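Side-chain contacts in putative tRNA (Adenine(37)-N6)-methyltransferase (Pseudomonas aeruginosa, PDB 7BTU), which probably methylates the modified adenosine at position 37 of tRNA, taking the methyl group from S-adenosyl-L-methionine: residues L32-P35 and A36-G39; D144-A147 and D148-N151; G210-W214 and D215-H219. All coordinates share one frame; numbering follows the deposited sequence.

Contact 1: residues L32-P35 and A36-G39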
loop_
_atom_site.group_PDB
_atom_site.type_symbol
_atom_site.label_atom_id
_atom_site.label_comp_id
_atom_site.label_asym_id
_atom_site.label_seq_id
_atom_site.Cartn_x
_atom_site.Cartn_y
_atom_site.Cartn_z
ATOM N N LEU B 32 -8.188 11.000 4.270
ATOM C CA LEU B 32 -7.455 12.112 3.679
ATOM C C LEU B 32 -8.333 13.342 3.476
ATOM O O LEU B 32 -7.791 14.442 3.293
ATOM C CB LEU B 32 -6.826 11.707 2.353
ATOM C CG LEU B 32 -5.791 10.583 2.513
ATOM C CD1 LEU B 32 -5.273 10.174 1.153
ATOM C CD2 LEU B 32 -4.650 11.009 3.474
ATOM N N LEU B 33 -9.649 13.200 3.578
ATOM C CA LEU B 33 -10.551 14.349 3.609
ATOM C C LEU B 33 -10.773 14.916 5.005
ATOM O O LEU B 33 -11.627 15.819 5.166
ATOM C CB LEU B 33 -11.913 13.986 3.021
ATOM C CG LEU B 33 -11.963 13.467 1.576
ATOM C CD1 LEU B 33 -13.439 13.225 1.131
ATOM C CD2 LEU B 33 -11.215 14.379 0.602
ATOM N N ALA B 34 -10.028 14.445 6.008
ATOM C CA ALA B 34 -10.024 15.024 7.361
ATOM C C ALA B 34 -8.611 15.476 7.712
ATOM O O ALA B 34 -7.922 14.860 8.542
ATOM C CB ALA B 34 -10.540 14.054 8.424
ATOM N N PRO B 35 -8.145 16.563 7.103
ATOM C CA PRO B 35 -6.783 17.010 7.385
ATOM C C PRO B 35 -6.568 17.446 8.815
ATOM O O PRO B 35 -5.407 17.506 9.248
ATOM C CB PRO B 35 -6.595 18.179 6.405
ATOM C CG PRO B 35 -7.995 18.686 6.182
ATOM C CD PRO B 35 -8.848 17.470 6.170
ATOM N N ALA B 36 -7.632 17.794 9.561
ATOM C CA ALA B 36 -7.397 18.179 10.950
ATOM C C ALA B 36 -7.110 16.981 11.849
ATOM O O ALA B 36 -6.841 17.185 13.037
ATOM C CB ALA B 36 -8.608 18.997 11.489
ATOM N N ALA B 37 -7.219 15.751 11.327
ATOM C CA ALA B 37 -6.894 14.533 12.072
ATOM C C ALA B 37 -5.367 14.392 12.026
ATOM O O ALA B 37 -4.806 13.925 11.045
ATOM C CB ALA B 37 -7.609 13.304 11.487
ATOM N N ARG B 38 -4.691 14.833 13.080
ATOM C CA ARG B 38 -3.236 14.926 13.072
ATOM C C ARG B 38 -2.588 13.895 13.999
ATOM O O ARG B 38 -3.183 13.385 14.960
ATOM C CB ARG B 38 -2.809 16.336 13.460
ATOM C CG ARG B 38 -3.174 17.368 12.312
ATOM C CD ARG B 38 -2.831 18.787 12.701
ATOM N NE ARG B 38 -1.433 18.828 13.095
ATOM C CZ ARG B 38 -0.909 19.792 13.832
ATOM N NH1 ARG B 38 -1.688 20.786 14.225
ATOM N NH2 ARG B 38 0.389 19.773 14.150
ATOM N N GLY B 39 -1.339 13.596 13.704
ATOM C CA GLY B 39 -0.618 12.707 14.602
ATOM C C GLY B 39 0.858 12.760 14.278
ATOM O O GLY B 39 1.292 13.440 13.336
#
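Ala34 and Ala37 close a type I beta turn: the N-H of Ala37 reaches back to Ala34 O at 3.0 Å, with an N-H...O angle of 161°, just before the chain enters strand 38-43. The donor stands well above the carbonyl plane, 50° out of it, because the tight reversal leaves the peptide of Ala37 over the face of the Ala34 carbonyl. The two methyl groups lie on one side of this bond, Ala34 CB 4.3 Å from Ala37 CB, in light apolar contact. Small residues suit both ends, since helix 184-193 lies against the turn: Ala34 touches Gln190 and Ala37 touches Leu187. Pro35 takes the second position, where its ring already holds phi at -64°, near the value a type I turn needs, and where the missing N-H costs nothing because the turn asks for no donor there. Ala36, at the third position, has an N-H that makes no bond within the turn and is taken instead by Gln190 OE1, while its methyl touches Glu186 and Pro183. Arg38 leaves the turn with only its chain in touch, CG being 3.8 Å from Pro35 O, and its side chain lies against Gln182 and Pro183. One backbone bond closes the turn, and its small apolar side chains are compatible with a helix lying close, while a glutamine satisfies a donor the turn leaves over.

Contact 2: residues D144-A147 and D148-N151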
loop_
_atom_site.group_PDB
_atom_site.type_symbol
_atom_site.label_atom_id
_atom_site.label_comp_id
_atom_site.label_asym_id
_atom_site.label_seq_id
_atom_site.Cartn_x
_atom_site.Cartn_y
_atom_site.Cartn_z
ATOM N N ASP B 144 0.983 3.919 -7.646
ATOM C CA ASP B 144 0.022 3.610 -6.585
ATOM C C ASP B 144 -1.399 4.092 -6.888
ATOM O O ASP B 144 -2.339 3.582 -6.288
ATOM C CB ASP B 144 0.482 4.228 -5.259
ATOM C CG ASP B 144 1.853 3.724 -4.815
ATOM O OD1 ASP B 144 2.241 2.603 -5.212
ATOM O OD2 ASP B 144 2.554 4.438 -4.069
ATOM N N ALA B 145 -1.562 5.072 -7.777
ATOM C CA ALA B 145 -2.875 5.661 -8.103
ATOM C C ALA B 145 -3.231 5.044 -9.451
ATOM O O ALA B 145 -2.764 5.489 -10.501
ATOM C CB ALA B 145 -2.784 7.186 -8.165
ATOM N N VAL B 146 -4.075 4.026 -9.405
ATOM C CA VAL B 146 -4.328 3.140 -10.533
ATOM C C VAL B 146 -5.652 3.563 -11.165
ATOM O O VAL B 146 -6.733 3.255 -10.648
ATOM C CB VAL B 146 -4.368 1.677 -10.098
ATOM C CG1 VAL B 146 -4.702 0.795 -11.340
ATOM C CG2 VAL B 146 -2.968 1.259 -9.491
ATOM N N ALA B 147 -5.572 4.322 -12.254
ATOM C CA ALA B 147 -6.783 4.989 -12.724
ATOM C C ALA B 147 -7.805 3.984 -13.252
ATOM O O ALA B 147 -9.019 4.179 -13.088
ATOM C CB ALA B 147 -6.416 6.027 -13.787
ATOM N N ASP B 148 -7.345 2.883 -13.823
ATOM C CA ASP B 148 -8.270 1.880 -14.335
ATOM C C ASP B 148 -8.869 0.960 -13.262
ATOM O O ASP B 148 -9.635 0.062 -13.631
ATOM C CB ASP B 148 -7.572 1.035 -15.395
ATOM C CG ASP B 148 -7.295 1.813 -16.655
ATOM O OD1 ASP B 148 -7.850 2.923 -16.811
ATOM O OD2 ASP B 148 -6.513 1.315 -17.480
ATOM N N ALA B 149 -8.475 1.073 -11.994
ATOM C CA ALA B 149 -8.928 0.112 -10.979
ATOM C C ALA B 149 -10.414 0.307 -10.651
ATOM O O ALA B 149 -10.927 1.427 -10.614
ATOM C CB ALA B 149 -8.087 0.199 -9.708
ATOM N N ARG B 150 -11.095 -0.808 -10.421
ATOM C CA ARG B 150 -12.514 -0.853 -10.092
ATOM C C ARG B 150 -12.718 -1.755 -8.887
ATOM O O ARG B 150 -12.022 -2.767 -8.733
ATOM C CB ARG B 150 -13.316 -1.382 -11.268
ATOM C CG ARG B 150 -13.173 -0.546 -12.524
ATOM C CD ARG B 150 -13.693 0.881 -12.275
ATOM N NE ARG B 150 -13.666 1.706 -13.485
ATOM C CZ ARG B 150 -12.619 2.435 -13.873
ATOM N NH1 ARG B 150 -11.497 2.447 -13.147
ATOM N NH2 ARG B 150 -12.691 3.153 -14.991
ATOM N N ASN B 151 -13.661 -1.391 -8.022
ATOM C CA ASN B 151 -13.953 -2.228 -6.860
ATOM C C ASN B 151 -15.438 -2.112 -6.570
ATOM O O ASN B 151 -15.864 -1.084 -6.053
ATOM C CB ASN B 151 -13.132 -1.802 -5.649
ATOM C CG ASN B 151 -13.415 -2.660 -4.403
ATOM O OD1 ASN B 151 -14.572 -3.034 -4.104
ATOM N ND2 ASN B 151 -12.357 -2.926 -3.639
HETATM O O HOH W 1 -10.552 3.957 -10.321
HETATM O O HOH W 2 -9.892 4.259 -16.416
#
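Asp148 and Ala147 occupy the two central positions of a type I beta turn running from Val146 to Ala149, and the aspartate suits a corner facing solvent. Its OD1 accepts a hydrogen bond from a water at 2.5 Å, and that water makes only weak, longer bonds to Ala147 O and Arg150 NH2. Ala149 closes the turn, its N-H going to Val146 O at 3.1 Å. Its methyl also meets Val146 CG1 at 3.8 Å, for the valine holds this branch opposite its backbone N (chi1 178°), which brings it to the Ala149 methyl. A small residue fits here because His61 of the second subunit packs against it. The turn belongs to the extended linker between helix 141-144 and strand 162-165, which lies on the partner chain, where Val146 packs on Leu32 of the second subunit. Arg150, its backbone N bonded to Ser60 OG of that subunit, folds back alongside the turn, its chain bent at chi2 (-62°), and NH1 grips two carbonyls. The bond to Ala147 O, 3.0 Å, lies in the guanidinium plane and uses a lone pair in the carbonyl plane; that to Ala149 O, 2.8 Å, approaches from above the carbonyl. A second water joins the same two oxygens, donating to Ala149 O at 2.6 Å. Asn151 turns instead to the dimer, its ND2 bonding to Tyr139 O of the second subunit while OD1 accepts from backbone N-H groups of Ile153 and Ala154.

Contact 3: residues G210-W214 and D215-H219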
loop_
_atom_site.group_PDB
_atom_site.type_symbol
_atom_site.label_atom_id
_atom_site.label_comp_id
_atom_site.label_asym_id
_atom_site.label_seq_id
_atom_site.Cartn_x
_atom_site.Cartn_y
_atom_site.Cartn_z
ATOM N N GLY B 210 -21.259 9.793 21.846
ATOM C CA GLY B 210 -19.976 10.348 22.237
ATOM C C GLY B 210 -18.849 9.681 21.477
ATOM O O GLY B 210 -18.943 8.529 21.049
ATOM N N VAL B 211 -17.740 10.412 21.404
ATOM C CA VAL B 211 -16.535 9.892 20.795
ATOM C C VAL B 211 -15.365 10.569 21.512
ATOM O O VAL B 211 -15.460 11.717 21.984
ATOM C CB VAL B 211 -16.481 10.189 19.269
ATOM C CG1 VAL B 211 -16.459 11.662 19.018
ATOM C CG2 VAL B 211 -15.225 9.548 18.690
ATOM N N ARG B 212 -14.275 9.844 21.602
ATOM C CA ARG B 212 -13.057 10.355 22.216
ATOM C C ARG B 212 -12.150 10.890 21.125
ATOM O O ARG B 212 -11.929 10.193 20.130
ATOM C CB ARG B 212 -12.387 9.210 22.979
ATOM C CG ARG B 212 -13.091 8.847 24.254
ATOM C CD ARG B 212 -12.214 8.011 25.107
ATOM N NE ARG B 212 -12.107 6.673 24.581
ATOM C CZ ARG B 212 -11.037 5.893 24.692
ATOM N NH1 ARG B 212 -9.940 6.324 25.316
ATOM N NH2 ARG B 212 -11.084 4.669 24.172
ATOM N N LEU B 213 -11.549 12.062 21.358
ATOM C CA LEU B 213 -10.511 12.599 20.462
ATOM C C LEU B 213 -9.435 13.257 21.320
ATOM O O LEU B 213 -9.777 14.013 22.224
ATOM C CB LEU B 213 -11.124 13.643 19.511
ATOM C CG LEU B 213 -12.168 13.124 18.495
ATOM C CD1 LEU B 213 -12.940 14.310 17.935
ATOM C CD2 LEU B 213 -11.453 12.323 17.360
ATOM N N TRP B 214 -8.141 12.947 21.073
ATOM C CA TRP B 214 -7.075 13.373 21.974
ATOM C C TRP B 214 -7.485 12.955 23.390
ATOM O O TRP B 214 -7.838 11.789 23.589
ATOM C CB TRP B 214 -6.798 14.862 21.784
ATOM C CG TRP B 214 -6.169 15.186 20.395
ATOM C CD1 TRP B 214 -6.709 15.947 19.430
ATOM C CD2 TRP B 214 -4.877 14.764 19.912
ATOM N NE1 TRP B 214 -5.844 16.022 18.339
ATOM C CE2 TRP B 214 -4.718 15.295 18.619
ATOM C CE3 TRP B 214 -3.864 13.947 20.431
ATOM C CZ2 TRP B 214 -3.564 15.069 17.833
ATOM C CZ3 TRP B 214 -2.697 13.708 19.637
ATOM C CH2 TRP B 214 -2.566 14.264 18.354
ATOM N N ASP B 215 -7.477 13.856 24.381
ATOM C CA ASP B 215 -7.887 13.521 25.743
ATOM C C ASP B 215 -9.291 14.047 26.038
ATOM O O ASP B 215 -9.624 14.331 27.196
ATOM C CB ASP B 215 -6.870 14.032 26.780
ATOM C CG ASP B 215 -6.654 15.560 26.704
ATOM O OD1 ASP B 215 -7.366 16.231 25.920
ATOM O OD2 ASP B 215 -5.772 16.090 27.409
ATOM N N LEU B 216 -10.104 14.203 24.999
ATOM C CA LEU B 216 -11.430 14.818 25.119
ATOM C C LEU B 216 -12.546 13.785 24.948
ATOM O O LEU B 216 -12.380 12.792 24.238
ATOM C CB LEU B 216 -11.633 15.906 24.059
ATOM C CG LEU B 216 -10.466 16.860 23.756
ATOM C CD1 LEU B 216 -10.880 17.775 22.618
ATOM C CD2 LEU B 216 -10.230 17.674 24.993
ATOM N N ASP B 217 -13.720 14.081 25.547
ATOM C CA ASP B 217 -14.982 13.401 25.239
ATOM C C ASP B 217 -15.874 14.425 24.538
ATOM O O ASP B 217 -16.058 15.530 25.038
ATOM C CB ASP B 217 -15.672 12.884 26.505
ATOM C CG ASP B 217 -14.816 11.857 27.241
ATOM O OD1 ASP B 217 -14.413 10.849 26.614
ATOM O OD2 ASP B 217 -14.551 12.061 28.437
ATOM N N VAL B 218 -16.346 14.091 23.351
ATOM C CA VAL B 218 -17.142 14.995 22.514
ATOM C C VAL B 218 -18.515 14.363 22.444
ATOM O O VAL B 218 -18.618 13.160 22.149
ATOM C CB VAL B 218 -16.519 15.136 21.112
ATOM C CG1 VAL B 218 -17.406 16.024 20.167
ATOM C CG2 VAL B 218 -15.088 15.758 21.244
ATOM N N HIS B 219 -19.561 15.140 22.734
ATOM C CA HIS B 219 -20.913 14.598 22.696
ATOM C C HIS B 219 -21.701 15.323 21.631
ATOM O O HIS B 219 -21.509 16.533 21.424
ATOM C CB HIS B 219 -21.625 14.710 24.051
ATOM C CG HIS B 219 -20.924 13.943 25.115
ATOM N ND1 HIS B 219 -20.155 14.549 26.084
ATOM C CD2 HIS B 219 -20.797 12.610 25.310
ATOM C CE1 HIS B 219 -19.612 13.621 26.853
ATOM N NE2 HIS B 219 -20.001 12.439 26.410
HETATM O O HOH W 3 -10.260 10.845 24.850
#
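Val211 and Val218 pair within a two-residue beta hairpin, whose strands 209-213 and 216-222 form one end of the four-stranded sheet in the C-terminal part of the chain. Two reciprocal pairs of backbone bonds hold it. Val218 N meets Val211 O at 2.9 Å, nearly along the C=O axis, and Leu216 N meets Leu213 O at 2.8 Å. On the sheet face carrying Val211, Leu213, Leu216 and Val218, the valines lie side by side, Val211 CG1 approaching Val218 CB at 4.1 Å, while Leu213 CD1 reaches Val218 CG2 diagonally. Branched apolar residues suit this buried face, against which helix 184-193 packs through Ile188. The other face is more polar. Arg212 and Asp217 run alongside each other, but the touch is of chain on carboxylate, Arg212 CG to Asp217 OD1 at 3.4 Å. Their charged groups remain apart, NE 5.2 Å from OD1, so any attraction is probably modest. Beyond them His219 lays CD2 3.9 Å from Gly210 CA, where a residue without a side chain leaves room for the imidazole; His219 ND1 bonds to Asp232. At the bend, a water bridges Trp214 O and Leu216 O, and Asp215 forms a salt bridge with Arg179. Trp214 takes the first corner with a positive phi (51°), while its indole extends toward Leu180 and Leu187. Such tight closure by a type II' turn is characteristic of the two-residue beta hairpin.

Overall arrangement
Each contact is built round a beta turn, but their settings differ. Contact 1 is largely buried, its centre about 7 Å from the centre of the chain; contact 3 is partly buried, and the centre of contact 2, at the surface, lies about 22 Å from the centre of the chain. Contacts 1 and 3 share a neighbour, helix 184-193, and meet directly: Trp214 CZ2 lies 3.4 Å from Arg38 O, linking barrel and C-terminal sheet. Small apolar residues dominate the first, whereas the third divides an apolar face from a polar one. Contact 2 relies on arginine and water; within one chain it touches neither, but it meets contact 1 across the dimer, Leu32 packing on Val146 of the second subunit.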